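Plant cysteine oxidase 2 (Arabidopsis thaliana, PDB 7CXZ) oxidises N-terminal cysteines of proteins such as the group VII ethylene response factors to the sulfinic acid with iron and dioxygen, marking them for N-end rule degradation. Local coordinates at residues Met47-Ala50 with Val51-Ile55; Asp129-Pro132 with Asp133-Gln136. All coordinates share one frame; numbering follows the deposited sequence.

Contact 1. Residues Met47-Ala50 with Val51-Ile55; sequences MLRA and VLDEI
Val51, Leu52 and Asp53 give their backbone N-H groups to the carbonyl oxygens of Met47, Leu48 and Arg49, the i to i+4 pattern of an alpha helix, with Leu52 N to Leu48 O at 2.9 Å. The pattern slackens one residue on, where Glu54 N to Ala50 O is a weak bond of 3.4 Å. On the buried side Leu48 extends its CG anti to the backbone N (chi1 174°) and meets the next turn with it, CG lying 4.0 Å from Leu52 CD1 as the two side chains slant across one another.

The outer side is polar and bridged by water. Arg49 and Asp53 run side by side in the same direction, their guanidinium and carboxylate planes 60° apart. Arg49 NE and Asp53 OD2 are 4.5 Å apart, beyond a salt bridge. Water 1 spans that gap: at the in-plane edge of the guanidinium it accepts from Arg49 NE at 2.8 Å, and it donates to Asp53 OD2 at 2.7 Å. The other carboxylate oxygen, Asp53 OD1, takes the backbone N-H of Thr158. Water 2 does similar work farther round, donating to Ala50 O at 2.7 Å and to Glu54 OE1 at 2.6 Å; the bend of Glu54 at chi2 (-64°) curls its carboxylate back to reach it.

Leu48 and Leu52 both rest on Phe115 of strand 113-120, and Asp53 touches Lys117 of the same strand. Leu48 also meets Leu23, and Met47 packs on Thr26 and Lys29, so helix 42-53 touches both the six-stranded mixed sheet and helix 18-30.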
loop_
_atom_site.group_PDB
_atom_site.type_symbol
_atom_site.label_atom_id
_atom_site.label_comp_id
_atom_site.label_asym_id
_atom_site.label_seq_id
_atom_site.Cartn_x
_atom_site.Cartn_y
_atom_site.Cartn_z
ATOM N N MET A 47 7.172 13.871 11.588
ATOM C CA MET A 47 7.155 15.046 10.714
ATOM C C MET A 47 6.395 14.761 9.425
ATOM O O MET A 47 5.531 15.544 9.002
ATOM C CB MET A 47 8.592 15.476 10.411
ATOM C CG MET A 47 8.680 16.704 9.530
ATOM S SD MET A 47 10.400 17.181 9.221
ATOM C CE MET A 47 11.073 15.732 8.473
ATOM N N LEU A 48 6.714 13.643 8.779
ATOM C CA LEU A 48 6.064 13.322 7.510
ATOM C C LEU A 48 4.585 13.012 7.712
ATOM O O LEU A 48 3.735 13.415 6.912
ATOM C CB LEU A 48 6.784 12.139 6.864
ATOM C CG LEU A 48 6.137 11.586 5.589
ATOM C CD1 LEU A 48 6.009 12.661 4.525
ATOM C CD2 LEU A 48 6.979 10.440 5.048
ATOM N N ARG A 49 4.258 12.288 8.781
ATOM C CA ARG A 49 2.864 11.995 9.071
ATOM C C ARG A 49 2.054 13.276 9.216
ATOM O O ARG A 49 0.939 13.383 8.691
ATOM C CB ARG A 49 2.805 11.157 10.350
ATOM C CG ARG A 49 1.482 10.532 10.648
ATOM C CD ARG A 49 1.632 9.615 11.888
ATOM N NE ARG A 49 0.343 9.025 12.196
ATOM C CZ ARG A 49 0.188 7.846 12.786
ATOM N NH1 ARG A 49 1.249 7.150 13.193
ATOM N NH2 ARG A 49 -1.036 7.381 12.988
ATOM N N ALA A 50 2.624 14.274 9.894
ATOM C CA ALA A 50 1.920 15.541 10.091
ATOM C C ALA A 50 1.763 16.316 8.780
ATOM O O ALA A 50 0.712 16.920 8.536
ATOM C CB ALA A 50 2.668 16.385 11.109
ATOM N N VAL A 51 2.785 16.294 7.920
ATOM C CA VAL A 51 2.648 16.917 6.599
ATOM C C VAL A 51 1.525 16.255 5.811
ATOM O O VAL A 51 0.675 16.922 5.227
ATOM C CB VAL A 51 3.978 16.853 5.837
ATOM C CG1 VAL A 51 3.769 17.277 4.370
ATOM C CG2 VAL A 51 4.989 17.753 6.528
ATOM N N LEU A 52 1.500 14.929 5.789
ATOM C CA LEU A 52 0.446 14.219 5.068
ATOM C C LEU A 52 -0.929 14.478 5.662
ATOM O O LEU A 52 -1.925 14.561 4.934
ATOM C CB LEU A 52 0.737 12.714 5.084
ATOM C CG LEU A 52 1.846 12.275 4.106
ATOM C CD1 LEU A 52 2.325 10.892 4.486
ATOM C CD2 LEU A 52 1.271 12.295 2.712
ATOM N N ASP A 53 -1.016 14.582 6.994
ATOM C CA ASP A 53 -2.314 14.787 7.621
ATOM C C ASP A 53 -2.935 16.153 7.329
ATOM O O ASP A 53 -4.139 16.310 7.568
ATOM C CB ASP A 53 -2.181 14.550 9.127
ATOM C CG ASP A 53 -2.226 13.071 9.463
ATOM O OD1 ASP A 53 -2.767 12.315 8.648
ATOM O OD2 ASP A 53 -1.713 12.661 10.517
ATOM N N GLU A 54 -2.174 17.110 6.790
ATOM C CA GLU A 54 -2.751 18.374 6.341
ATOM C C GLU A 54 -3.337 18.289 4.932
ATOM O O GLU A 54 -4.020 19.225 4.502
ATOM C CB GLU A 54 -1.698 19.486 6.342
ATOM C CG GLU A 54 -1.109 19.816 7.713
ATOM C CD GLU A 54 -2.155 20.365 8.642
ATOM O OE1 GLU A 54 -2.500 19.698 9.658
ATOM O OE2 GLU A 54 -2.664 21.462 8.332
ATOM N N ILE A 55 -3.082 17.216 4.185
ATOM C CA ILE A 55 -3.374 17.217 2.758
ATOM C C ILE A 55 -4.799 16.745 2.504
ATOM O O ILE A 55 -5.231 15.709 3.033
ATOM C CB ILE A 55 -2.360 16.344 2.012
ATOM C CG1 ILE A 55 -1.015 17.062 2.011
ATOM C CG2 ILE A 55 -2.822 16.071 0.596
ATOM C CD1 ILE A 55 0.111 16.273 1.378
HETATM O O HOH W 1 -2.061 10.113 11.256
HETATM O O HOH W 2 -1.004 17.727 10.443
#

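Contact 2. Residues Asp129-Pro132 with Asp133-Gln136; sequences DWVP and DSPQ
Val131 and Ser134 face each other across a tight turn, and the firm part of the contact is one hydrogen bond: Ser134 OG donates to Val131 O at 2.7 Å. The hydroxyl approaches at a C=O...O angle of 140°, tilted 34° from the carbonyl plane. Ser134 reaches there because its OG stands between its own backbone N and carbonyl carbon (chi1 45°). Val131 adds apolar packing beside the bond, its CG1 lying 3.9 Å from Ser134 CB. Both side chains also touch Leu143 of strand 141-153, so this inner side of the turn is backed by the sheet.

The outer side is looser. Pro132 and Asp133 form the two corner residues and are exposed to solvent. Asp133 OD2 comes no closer than 4.0 Å to Pro132 CB, a marginal contact between a carboxylate and the proline ring.

The chain reverses sharply, with Val131 CA and Ser134 CA 6.2 Å apart, the spacing of a beta turn. Pro132 lies in the extended region and Asp133 has a positive phi in the left-handed helical region, a combination resembling a type II turn. Ser134 N is 3.8 Å from Val131 O, and the serine hydroxyl, rather than the backbone N-H, makes the closing bond. Before the turn Asp129 and Val131 pair through their backbones with Lys145 and Leu143, while Trp130 makes a cation-pi contact with Arg142. The arrangement is a beta turn clasped by a side-chain hydroxyl, set in the loop that joins the antiparallel strands 122-130 and 141-153 of a cupin-type fold.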
loop_
_atom_site.group_PDB
_atom_site.type_symbol
_atom_site.label_atom_id
_atom_site.label_comp_id
_atom_site.label_asym_id
_atom_site.label_seq_id
_atom_site.Cartn_x
_atom_site.Cartn_y
_atom_site.Cartn_z
ATOM N N ASP A 129 0.520 -8.962 10.262
ATOM C CA ASP A 129 1.970 -9.110 10.391
ATOM C C ASP A 129 2.316 -10.562 10.693
ATOM O O ASP A 129 1.539 -11.278 11.346
ATOM C CB ASP A 129 2.544 -8.194 11.494
ATOM C CG ASP A 129 2.654 -6.766 11.026
ATOM O OD1 ASP A 129 3.359 -6.579 10.009
ATOM O OD2 ASP A 129 2.021 -5.880 11.637
ATOM N N TRP A 130 3.487 -10.996 10.228
ATOM C CA TRP A 130 3.921 -12.366 10.507
ATOM C C TRP A 130 4.104 -12.588 11.997
ATOM O O TRP A 130 4.533 -11.694 12.730
ATOM C CB TRP A 130 5.248 -12.697 9.811
ATOM C CG TRP A 130 5.215 -12.508 8.349
ATOM C CD1 TRP A 130 6.015 -11.674 7.601
ATOM C CD2 TRP A 130 4.331 -13.153 7.428
ATOM N NE1 TRP A 130 5.664 -11.755 6.268
ATOM C CE2 TRP A 130 4.637 -12.658 6.136
ATOM C CE3 TRP A 130 3.305 -14.091 7.569
ATOM C CZ2 TRP A 130 3.947 -13.068 4.994
ATOM C CZ3 TRP A 130 2.612 -14.495 6.429
ATOM C CH2 TRP A 130 2.937 -13.992 5.165
ATOM N N VAL A 131 3.772 -13.795 12.441
ATOM C CA VAL A 131 4.202 -14.283 13.744
ATOM C C VAL A 131 5.614 -14.833 13.562
ATOM O O VAL A 131 5.801 -15.858 12.887
ATOM C CB VAL A 131 3.245 -15.353 14.281
ATOM C CG1 VAL A 131 3.811 -15.914 15.590
ATOM C CG2 VAL A 131 1.854 -14.761 14.503
ATOM N N PRO A 132 6.641 -14.172 14.099
ATOM C CA PRO A 132 8.011 -14.625 13.845
ATOM C C PRO A 132 8.270 -16.017 14.398
ATOM O O PRO A 132 7.747 -16.405 15.448
ATOM C CB PRO A 132 8.878 -13.585 14.568
ATOM C CG PRO A 132 7.985 -12.447 14.889
ATOM C CD PRO A 132 6.584 -12.988 14.968
ATOM N N ASP A 133 9.111 -16.759 13.681
ATOM C CA ASP A 133 9.658 -18.030 14.172
ATOM C C ASP A 133 8.561 -19.023 14.551
ATOM O O ASP A 133 8.658 -19.719 15.563
ATOM C CB ASP A 133 10.599 -17.790 15.355
ATOM C CG ASP A 133 11.698 -16.813 15.012
ATOM O OD1 ASP A 133 12.282 -16.969 13.925
ATOM O OD2 ASP A 133 11.962 -15.877 15.798
ATOM N N SER A 134 7.515 -19.103 13.738
ATOM C CA SER A 134 6.416 -20.015 14.029
ATOM C C SER A 134 6.381 -21.158 13.025
ATOM O O SER A 134 6.895 -21.043 11.906
ATOM C CB SER A 134 5.079 -19.271 13.991
ATOM O OG SER A 134 5.062 -18.447 12.841
ATOM N N PRO A 135 5.786 -22.290 13.399
ATOM C CA PRO A 135 5.727 -23.435 12.482
ATOM C C PRO A 135 4.864 -23.146 11.259
ATOM O O PRO A 135 3.947 -22.322 11.284
ATOM C CB PRO A 135 5.104 -24.549 13.339
ATOM C CG PRO A 135 5.273 -24.101 14.773
ATOM C CD PRO A 135 5.215 -22.596 14.726
ATOM N N GLN A 136 5.137 -23.878 10.186
ATOM C CA GLN A 136 4.403 -23.701 8.942
ATOM C C GLN A 136 3.817 -25.030 8.489
ATOM O O GLN A 136 4.467 -26.070 8.644
ATOM C CB GLN A 136 5.312 -23.168 7.835
ATOM C CG GLN A 136 5.956 -21.856 8.148
ATOM C CD GLN A 136 6.878 -21.418 7.062
ATOM O OE1 GLN A 136 6.495 -21.353 5.892
ATOM N NE2 GLN A 136 8.114 -21.130 7.426
#

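Overall arrangement
Contacts 1 and 2 lie in separate parts of the chain, their centres 33 Å apart and their nearest atoms about 13 Å apart. Contact 1 is on a helix against the mixed sheet; contact 2 follows a strand of the antiparallel sheet. Neither supplies a ligand to the catalytic iron, which is held by His107, His109 and His170. The Leu52 side chain of contact 1 is about 14 Å from the metal. The strand leading into contact 2, 122-130, pairs with strand 169-174, which carries His170, although the turn itself is peripheral, 22 Å from the centre of the chain against 17 Å for contact 1.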